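Local structure of SIS domain protein (Listeria monocytogenes str. 4b F2365, 3FXA) at residues 47-53 and 73-79; 90-94 and 118-122. The protein is a SIS-domain protein of Listeria that probably binds phosphosugars and may act as a sugar-phosphate isomerase. All blocks are in the same frame, centred on the assembly; numbering follows the deposited sequence. Where two conformers were deposited one is given.

Contact 1 of 2, residues 47-53 and 73-79; sequences KIVVAGC and PAVFLTP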
ATOM      1  N   LYS A  47     -15.193   9.882   7.852  1.00 18.22           N
ATOM      2  CA  LYS A  47     -14.264   9.735   6.731  1.00 16.77           C
ATOM      3  C   LYS A  47     -14.867   8.883   5.650  1.00 15.77           C
ATOM      4  O   LYS A  47     -15.874   8.221   5.853  1.00 15.60           O
ATOM      5  CB  LYS A  47     -12.944   9.129   7.219  1.00 16.29           C
ATOM      6  CG  LYS A  47     -13.070   7.725   7.786  1.00 20.67           C
ATOM      7  CD  LYS A  47     -11.785   7.291   8.426  1.00 22.74           C
ATOM      8  CE  LYS A  47     -11.947   5.956   9.094  1.00 20.80           C
ATOM      9  NZ  LYS A  47     -13.004   5.922  10.156  1.00 19.22           N
ATOM     10  N   ILE A  48     -14.214   8.915   4.488  1.00 15.59           N
ATOM     11  CA  ILE A  48     -14.638   8.146   3.328  0.50 14.80           C
ATOM     12  C   ILE A  48     -13.778   6.880   3.256  1.00 15.37           C
ATOM     13  O   ILE A  48     -12.580   6.966   3.155  1.00 18.03           O
ATOM     14  CB  ILE A  48     -14.490   8.967   2.041  0.50 14.14           C
ATOM     15  CG1 ILE A  48     -15.274  10.296   2.135  0.50 12.70           C
ATOM     16  CG2 ILE A  48     -14.977   8.155   0.841  0.50 17.34           C
ATOM     17  CD1 ILE A  48     -14.977  11.270   0.996  0.50 15.12           C
ATOM     18  N   VAL A  49     -14.395   5.714   3.276  1.00 16.05           N
ATOM     19  CA  VAL A  49     -13.650   4.442   3.201  1.00 15.74           C
ATOM     20  C   VAL A  49     -13.948   3.901   1.804  1.00 14.90           C
ATOM     21  O   VAL A  49     -15.105   3.716   1.464  1.00 15.69           O
ATOM     22  CB  VAL A  49     -14.112   3.468   4.303  1.00 15.43           C
ATOM     23  CG1 VAL A  49     -13.301   2.203   4.251  1.00 16.87           C
ATOM     24  CG2 VAL A  49     -13.972   4.128   5.682  1.00 16.74           C
ATOM     25  N   VAL A  50     -12.925   3.668   0.975  1.00 14.14           N
ATOM     26  CA  VAL A  50     -13.152   3.192  -0.409  1.00 13.84           C
ATOM     27  C   VAL A  50     -12.531   1.809  -0.586  1.00 13.66           C
ATOM     28  O   VAL A  50     -11.380   1.613  -0.206  1.00 13.72           O
ATOM     29  CB  VAL A  50     -12.626   4.161  -1.481  1.00 12.98           C
ATOM     30  CG1 VAL A  50     -13.260   3.877  -2.887  1.00 15.84           C
ATOM     31  CG2 VAL A  50     -12.909   5.600  -1.075  1.00 16.22           C
ATOM     32  N   ALA A  51     -13.287   0.879  -1.184  1.00 12.61           N
ATOM     33  CA  ALA A  51     -12.809  -0.487  -1.460  1.00 14.67           C
ATOM     34  C   ALA A  51     -12.980  -0.886  -2.926  1.00 14.75           C
ATOM     35  O   ALA A  51     -13.982  -0.569  -3.557  1.00 15.98           O
ATOM     36  CB  ALA A  51     -13.568  -1.491  -0.589  1.00 15.68           C
ATOM     37  N   GLY A  52     -12.006  -1.614  -3.448  1.00 15.12           N
ATOM     38  CA  GLY A  52     -12.044  -2.144  -4.801  1.00 15.69           C
ATOM     39  C   GLY A  52     -10.937  -3.172  -4.944  1.00 15.04           C
ATOM     40  O   GLY A  52      -9.985  -3.179  -4.129  1.00 16.14           O
ATOM     41  N   CYS A  53     -11.097  -4.033  -5.950  1.00 13.54           N
ATOM     42  CA  CYS A  53     -10.145  -5.085  -6.325  1.00 13.20           C
ATOM     43  C   CYS A  53      -9.524  -4.763  -7.687  1.00 13.99           C
ATOM     44  O   CYS A  53     -10.226  -4.322  -8.606  1.00 14.30           O
ATOM     45  CB  CYS A  53     -10.865  -6.419  -6.451  1.00 13.60           C
ATOM     46  SG  CYS A  53     -11.531  -7.055  -4.938  1.00 16.23           S
ATOM     47  N   PRO A  73     -11.237  13.630   4.690  1.00 13.82           N
ATOM     48  CA  PRO A  73     -10.485  12.425   5.080  1.00 13.69           C
ATOM     49  C   PRO A  73     -11.012  11.168   4.414  1.00 12.91           C
ATOM     50  O   PRO A  73     -12.239  10.959   4.372  1.00 13.15           O
ATOM     51  CB  PRO A  73     -10.696  12.322   6.584  1.00 13.53           C
ATOM     52  CG  PRO A  73     -11.308  13.551   7.015  1.00 14.13           C
ATOM     53  CD  PRO A  73     -11.578  14.439   5.879  1.00 14.11           C
ATOM     54  N   ALA A  74     -10.081  10.373   3.897  1.00 13.30           N
ATOM     55  CA  ALA A  74     -10.386   9.158   3.158  1.00 11.96           C
ATOM     56  C   ALA A  74      -9.299   8.121   3.367  1.00 12.31           C
ATOM     57  O   ALA A  74      -8.145   8.465   3.605  1.00 15.14           O
ATOM     58  CB  ALA A  74     -10.527   9.481   1.711  1.00 11.39           C
ATOM     59  N   VAL A  75      -9.692   6.859   3.287  1.00 14.33           N
ATOM     60  CA  VAL A  75      -8.796   5.712   3.483  1.00 13.88           C
ATOM     61  C   VAL A  75      -9.167   4.586   2.540  1.00 15.49           C
ATOM     62  O   VAL A  75     -10.361   4.379   2.275  1.00 14.34           O
ATOM     63  CB  VAL A  75      -8.833   5.200   4.944  1.00 16.75           C
ATOM     64  CG1 VAL A  75     -10.190   4.630   5.288  1.00 18.38           C
ATOM     65  CG2 VAL A  75      -7.757   4.125   5.118  1.00 18.93           C
ATOM     66  N   PHE A  76      -8.155   3.884   2.026  1.00 14.60           N
ATOM     67  CA  PHE A  76      -8.385   2.717   1.180  1.00 15.84           C
ATOM     68  C   PHE A  76      -8.601   1.511   2.079  1.00 15.58           C
ATOM     69  O   PHE A  76      -7.822   1.298   3.016  1.00 14.31           O
ATOM     70  CB  PHE A  76      -7.230   2.440   0.213  1.00 14.90           C
ATOM     71  CG  PHE A  76      -7.462   1.225  -0.648  1.00 14.41           C
ATOM     72  CD1 PHE A  76      -8.448   1.238  -1.628  1.00 10.45           C
ATOM     73  CD2 PHE A  76      -6.706   0.075  -0.475  1.00 15.66           C
ATOM     74  CE1 PHE A  76      -8.713   0.108  -2.421  1.00 13.50           C
ATOM     75  CE2 PHE A  76      -6.937  -1.056  -1.263  1.00 14.95           C
ATOM     76  CZ  PHE A  76      -7.940  -1.033  -2.252  1.00 16.03           C
ATOM     77  N   LEU A  77      -9.649   0.746   1.812  1.00 15.45           N
ATOM     78  CA  LEU A  77      -9.931  -0.501   2.534  1.00 16.54           C
ATOM     79  C   LEU A  77      -9.578  -1.684   1.631  1.00 15.03           C
ATOM     80  O   LEU A  77     -10.304  -1.969   0.680  1.00 15.12           O
ATOM     81  CB  LEU A  77     -11.393  -0.526   2.968  1.00 16.57           C
ATOM     82  CG  LEU A  77     -11.913  -1.756   3.720  1.00 15.88           C
ATOM     83  CD1 LEU A  77     -11.111  -2.000   5.021  1.00 16.22           C
ATOM     84  CD2 LEU A  77     -13.353  -1.606   4.040  1.00 15.82           C
ATOM     85  N   THR A  78      -8.464  -2.374   1.930  1.00 14.66           N
ATOM     86  CA  THR A  78      -7.979  -3.528   1.144  1.00 13.69           C
ATOM     87  C   THR A  78      -8.892  -4.729   1.452  1.00 13.89           C
ATOM     88  O   THR A  78      -8.949  -5.153   2.603  1.00 13.07           O
ATOM     89  CB  THR A  78      -6.481  -3.875   1.493  1.00 14.98           C
ATOM     90  OG1 THR A  78      -5.675  -2.706   1.318  1.00 14.60           O
ATOM     91  CG2 THR A  78      -5.952  -4.992   0.634  1.00 12.24           C
ATOM     92  N   PRO A  79      -9.654  -5.251   0.446  1.00 15.25           N
ATOM     93  CA  PRO A  79     -10.596  -6.352   0.747  1.00 14.74           C
ATOM     94  C   PRO A  79      -9.985  -7.622   1.418  1.00 15.94           C
ATOM     95  O   PRO A  79     -10.650  -8.242   2.256  1.00 16.43           O
ATOM     96  CB  PRO A  79     -11.244  -6.645  -0.616  1.00 16.11           C
ATOM     97  CG  PRO A  79     -11.140  -5.362  -1.349  1.00 13.68           C
ATOM     98  CD  PRO A  79      -9.825  -4.776  -0.945  1.00 14.11           C
TER
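Ile-48, Val-49 and Val-50 pair in register with Ala-74, Val-75 and Phe-76 as neighbouring parallel strands, the two ends of a beta-alpha-beta unit whose crossover is helix 55-69, in the five-stranded sheet of the SIS domain. Four backbone hydrogen bonds join them. Ile-48 N gives to Pro-73 O, and Ile-48 O accepts from Val-75 N; further along, Val-50 N gives to Val-75 O at 3.0 Å, and Leu-77 N reaches Val-50 O at 2.8 Å in an almost straight bond (178° at the hydrogen). Strand 95-99 takes the other edge of 48-51, so residues 47-51 sit inside the sheet.

The apolar contacts divide between the two faces. On one, Val-49 and Val-75 stand next to each other with their branches directed alike, CG2 of Val-49 3.8 Å from CG1 of Val-75. The other branch of Val-49, CG1, meets CB of Leu-77 at 3.6 Å. Val-75 also packs on Val-75 of the second subunit, whereas Val-49 and Leu-77 are covered by Leu-90 and Leu-87 of the same chain. On the opposite face Ile-48 CB sits 4.0 Å from Ala-74 CB, and Ile-48, Val-50 and Phe-76 pack against helix 55-69.

From the last bridge onward, rings also meet carbonyls. Phe-76, CG anti to the backbone N (chi1 179°), sends its ring forward along the strands, and its CD1 passes 3.3 Å from Val-50 O. Farther on, Gly-52 O lies at the ring edge, near the ring plane and 3.5 Å from CZ. Gly-52 N is buried here without a hydrogen-bond partner. Pro-79, the first residue of helix 79-86, rests its CD 3.6 Å from that same Gly-52 O, while its CG touches Cys-53 SG.

Contact 2 of 2, residues 90-94 and 118-122; sequences LQKED and KGSTL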
ATOM      1  N   LEU A  90     -13.943   1.260   9.578  1.00 15.14           N
ATOM      2  CA  LEU A  90     -15.249   1.770   9.164  1.00 16.04           C
ATOM      3  C   LEU A  90     -16.112   2.053  10.387  1.00 16.24           C
ATOM      4  O   LEU A  90     -16.310   1.176  11.236  1.00 17.33           O
ATOM      5  CB  LEU A  90     -15.961   0.743   8.284  1.00 14.57           C
ATOM      6  CG  LEU A  90     -17.343   1.130   7.737  1.00 15.14           C
ATOM      7  CD1 LEU A  90     -17.145   2.320   6.793  1.00 14.42           C
ATOM      8  CD2 LEU A  90     -17.986  -0.047   7.038  1.00 15.66           C
ATOM      9  N   GLN A  91     -16.616   3.274  10.478  1.00 12.33           N
ATOM     10  CA  GLN A  91     -17.465   3.699  11.611  1.00 13.83           C
ATOM     11  C   GLN A  91     -18.827   4.233  11.125  1.00 13.62           C
ATOM     12  O   GLN A  91     -19.043   4.465   9.925  1.00 14.64           O
ATOM     13  CB  GLN A  91     -16.689   4.689  12.498  1.00 13.78           C
ATOM     14  CG  GLN A  91     -15.431   4.100  13.096  1.00 18.30           C
ATOM     15  CD  GLN A  91     -15.729   2.910  14.001  1.00 17.73           C
ATOM     16  OE1 GLN A  91     -16.667   2.950  14.801  1.00 25.00           O
ATOM     17  NE2 GLN A  91     -14.927   1.853  13.897  1.00 20.79           N
ATOM     18  N   LYS A  92     -19.759   4.395  12.073  1.00 13.97           N
ATOM     19  CA  LYS A  92     -21.157   4.821  11.771  1.00 15.22           C
ATOM     20  C   LYS A  92     -21.285   6.118  10.940  1.00 17.27           C
ATOM     21  O   LYS A  92     -22.087   6.166  10.023  1.00 18.28           O
ATOM     22  CB  LYS A  92     -21.993   4.895  13.078  1.00 16.64           C
ATOM     23  CG  LYS A  92     -23.467   5.304  12.903  1.00 20.49           C
ATOM     24  CD  LYS A  92     -24.206   5.117  14.231  1.00 22.77           C
ATOM     25  CE  LYS A  92     -25.665   5.526  14.140  1.00 24.98           C
ATOM     26  NZ  LYS A  92     -26.437   4.663  13.194  1.00 25.88           N
ATOM     27  N   GLU A  93     -20.412   7.087  11.206  1.00 17.13           N
ATOM     28  CA  GLU A  93     -20.417   8.413  10.582  1.00 18.07           C
ATOM     29  C   GLU A  93     -19.684   8.425   9.247  1.00 16.32           C
ATOM     30  O   GLU A  93     -19.546   9.497   8.626  1.00 19.34           O
ATOM     31  CB  GLU A  93     -19.775   9.489  11.498  1.00 19.53           C
ATOM     32  CG  GLU A  93     -20.048   9.385  13.029  1.00 25.96           C
ATOM     33  CD  GLU A  93     -19.162   8.346  13.769  1.00 30.23           C
ATOM     34  OE1 GLU A  93     -17.950   8.234  13.481  1.00 33.86           O
ATOM     35  OE2 GLU A  93     -19.699   7.633  14.637  1.00 41.66           O
ATOM     36  N   ASP A  94     -19.247   7.258   8.778  1.00 14.95           N
ATOM     37  CA  ASP A  94     -18.467   7.161   7.552  1.00 15.34           C
ATOM     38  C   ASP A  94     -19.305   6.854   6.316  1.00 16.77           C
ATOM     39  O   ASP A  94     -20.465   6.436   6.400  1.00 16.54           O
ATOM     40  CB  ASP A  94     -17.388   6.073   7.680  1.00 15.59           C
ATOM     41  CG  ASP A  94     -16.330   6.381   8.738  1.00 16.73           C
ATOM     42  OD1 ASP A  94     -16.228   7.520   9.222  1.00 15.88           O
ATOM     43  OD2 ASP A  94     -15.578   5.429   9.057  1.00 16.15           O
ATOM     44  N   LYS A 118     -22.776  -1.561  11.192  1.00 16.15           N
ATOM     45  CA  LYS A 118     -22.157  -0.328  11.674  1.00 15.54           C
ATOM     46  C   LYS A 118     -23.008   0.911  11.407  1.00 15.97           C
ATOM     47  O   LYS A 118     -22.839   1.902  12.104  1.00 15.94           O
ATOM     48  CB  LYS A 118     -20.748  -0.166  11.083  1.00 14.99           C
ATOM     49  CG  LYS A 118     -19.779  -1.185  11.646  1.00 15.68           C
ATOM     50  CD  LYS A 118     -18.491  -1.350  10.873  1.00 16.11           C
ATOM     51  CE  LYS A 118     -17.366  -1.965  11.710  1.00 13.75           C
ATOM     52  NZ  LYS A 118     -16.781  -1.021  12.731  1.00 16.57           N
ATOM     53  N   GLY A 119     -23.908   0.846  10.424  1.00 17.71           N
ATOM     54  CA  GLY A 119     -24.794   1.966  10.080  1.00 18.68           C
ATOM     55  C   GLY A 119     -24.189   3.031   9.166  1.00 17.86           C
ATOM     56  O   GLY A 119     -24.739   4.123   9.035  1.00 18.87           O
ATOM     57  N   SER A 120     -23.092   2.704   8.486  1.00 17.89           N
ATOM     58  CA  SER A 120     -22.435   3.640   7.571  1.00 17.65           C
ATOM     59  C   SER A 120     -23.285   3.846   6.325  1.00 18.19           C
ATOM     60  O   SER A 120     -24.218   3.060   6.046  1.00 18.18           O
ATOM     61  CB  SER A 120     -21.058   3.111   7.113  1.00 15.22           C
ATOM     62  OG  SER A 120     -20.211   2.716   8.199  1.00 17.10           O
ATOM     63  N   THR A 121     -22.940   4.891   5.576  1.00 16.91           N
ATOM     64  CA  THR A 121     -23.564   5.180   4.285  1.00 16.99           C
ATOM     65  C   THR A 121     -22.849   4.390   3.191  1.00 17.16           C
ATOM     66  O   THR A 121     -21.645   4.480   3.089  1.00 20.35           O
ATOM     67  CB  THR A 121     -23.521   6.687   3.939  1.00 15.12           C
ATOM     68  OG1 THR A 121     -24.280   7.438   4.897  1.00 21.76           O
ATOM     69  CG2 THR A 121     -24.151   6.913   2.559  1.00 18.54           C
ATOM     70  N   LEU A 122     -23.582   3.609   2.399  1.00 17.72           N
ATOM     71  CA  LEU A 122     -23.005   2.835   1.290  1.00 17.76           C
ATOM     72  C   LEU A 122     -23.268   3.516  -0.073  1.00 17.64           C
ATOM     73  O   LEU A 122     -24.422   3.779  -0.423  1.00 16.27           O
ATOM     74  CB  LEU A 122     -23.568   1.411   1.276  1.00 17.32           C
ATOM     75  CG  LEU A 122     -23.070   0.468   0.174  1.00 18.64           C
ATOM     76  CD1 LEU A 122     -21.520   0.437   0.158  1.00 17.86           C
ATOM     77  CD2 LEU A 122     -23.671  -0.911   0.298  1.00 15.60           C
TER
HETATM   78  O   HOH W   1     -18.491   0.203  14.705  1.00 24.34           O
HETATM   79  O   HOH W   2     -22.637   8.203   7.036  1.00 21.27           O
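Lys-118 and Leu-90 cross at an angle, the lysine's methylenes running past the leucine side chain until the ammonium meets the leucine's own carbonyl. CD of Lys-118 lies 4.1 Å from CD2 of Leu-90; the chain then bends at its last torsion (chi4 -73°), bringing NZ within 2.7 Å of Leu-90 O and nearly in line with the C=O bond. The same NZ gives to water 1, which in turn donates to OE1 of Gln-91, and it forms a salt bridge with Glu-71 of the second subunit. The Gln-91 side chain, folded back at chi2 (-61°), crosses over this lysine end, its NE2 bonded to Gly-88 O and to Glu-71 of that subunit.

Ser-120 comes in beside the leucine. Its OG lies against CG of Leu-90 at 3.3 Å and donates to Gln-91 O over 2.7 Å, from above the carbonyl plane. Asp-94 N reaches that oxygen from the opposite face, closing the type I turn 91-94, so one acceptor is held by two donors. Asp-94 OD2, salt-bridged to Lys-47 NZ, takes the N-H of Gln-91 from above the carboxylate plane, a second bond between the first and last residues of the turn.

On the outer side, CB of Lys-92 rests 3.3 Å from Lys-118 O, where helix 112-118 gives way to Gly-119 with its positive phi. Thr-121 N then bonds to Asp-94 O in the carbonyl plane, and water 2 links that oxygen to Thr-121 OG1. This is where strands 95-99 and 121-126 begin side by side, a parallel pairing entered from a beta turn and a helix C-terminus, as in the alpha/beta sandwich of SIS domains.

How the contacts relate
Contact 1 is core, a run of strand pairing with almost every touching residue buried; contact 2 is partly buried and lies nearer the surface, where loops lead into strands. Both belong to the same parallel sheet, contact 1 joining its strands 48-51 and 74-76, contact 2 the loop leading into strand 95-99 and the start of strand 121-126. Backbone bonds and apolar branches dominate the first, whereas side-chain donors, carbonyls and water carry much of the second. They meet directly: Lys-47 NZ forms a salt bridge with Asp-94 OD2 at 2.8 Å, and Val-49 CG2 packs on Leu-90 CD1. Each also touches the second subunit, by packing in contact 1 and partly through charge in contact 2.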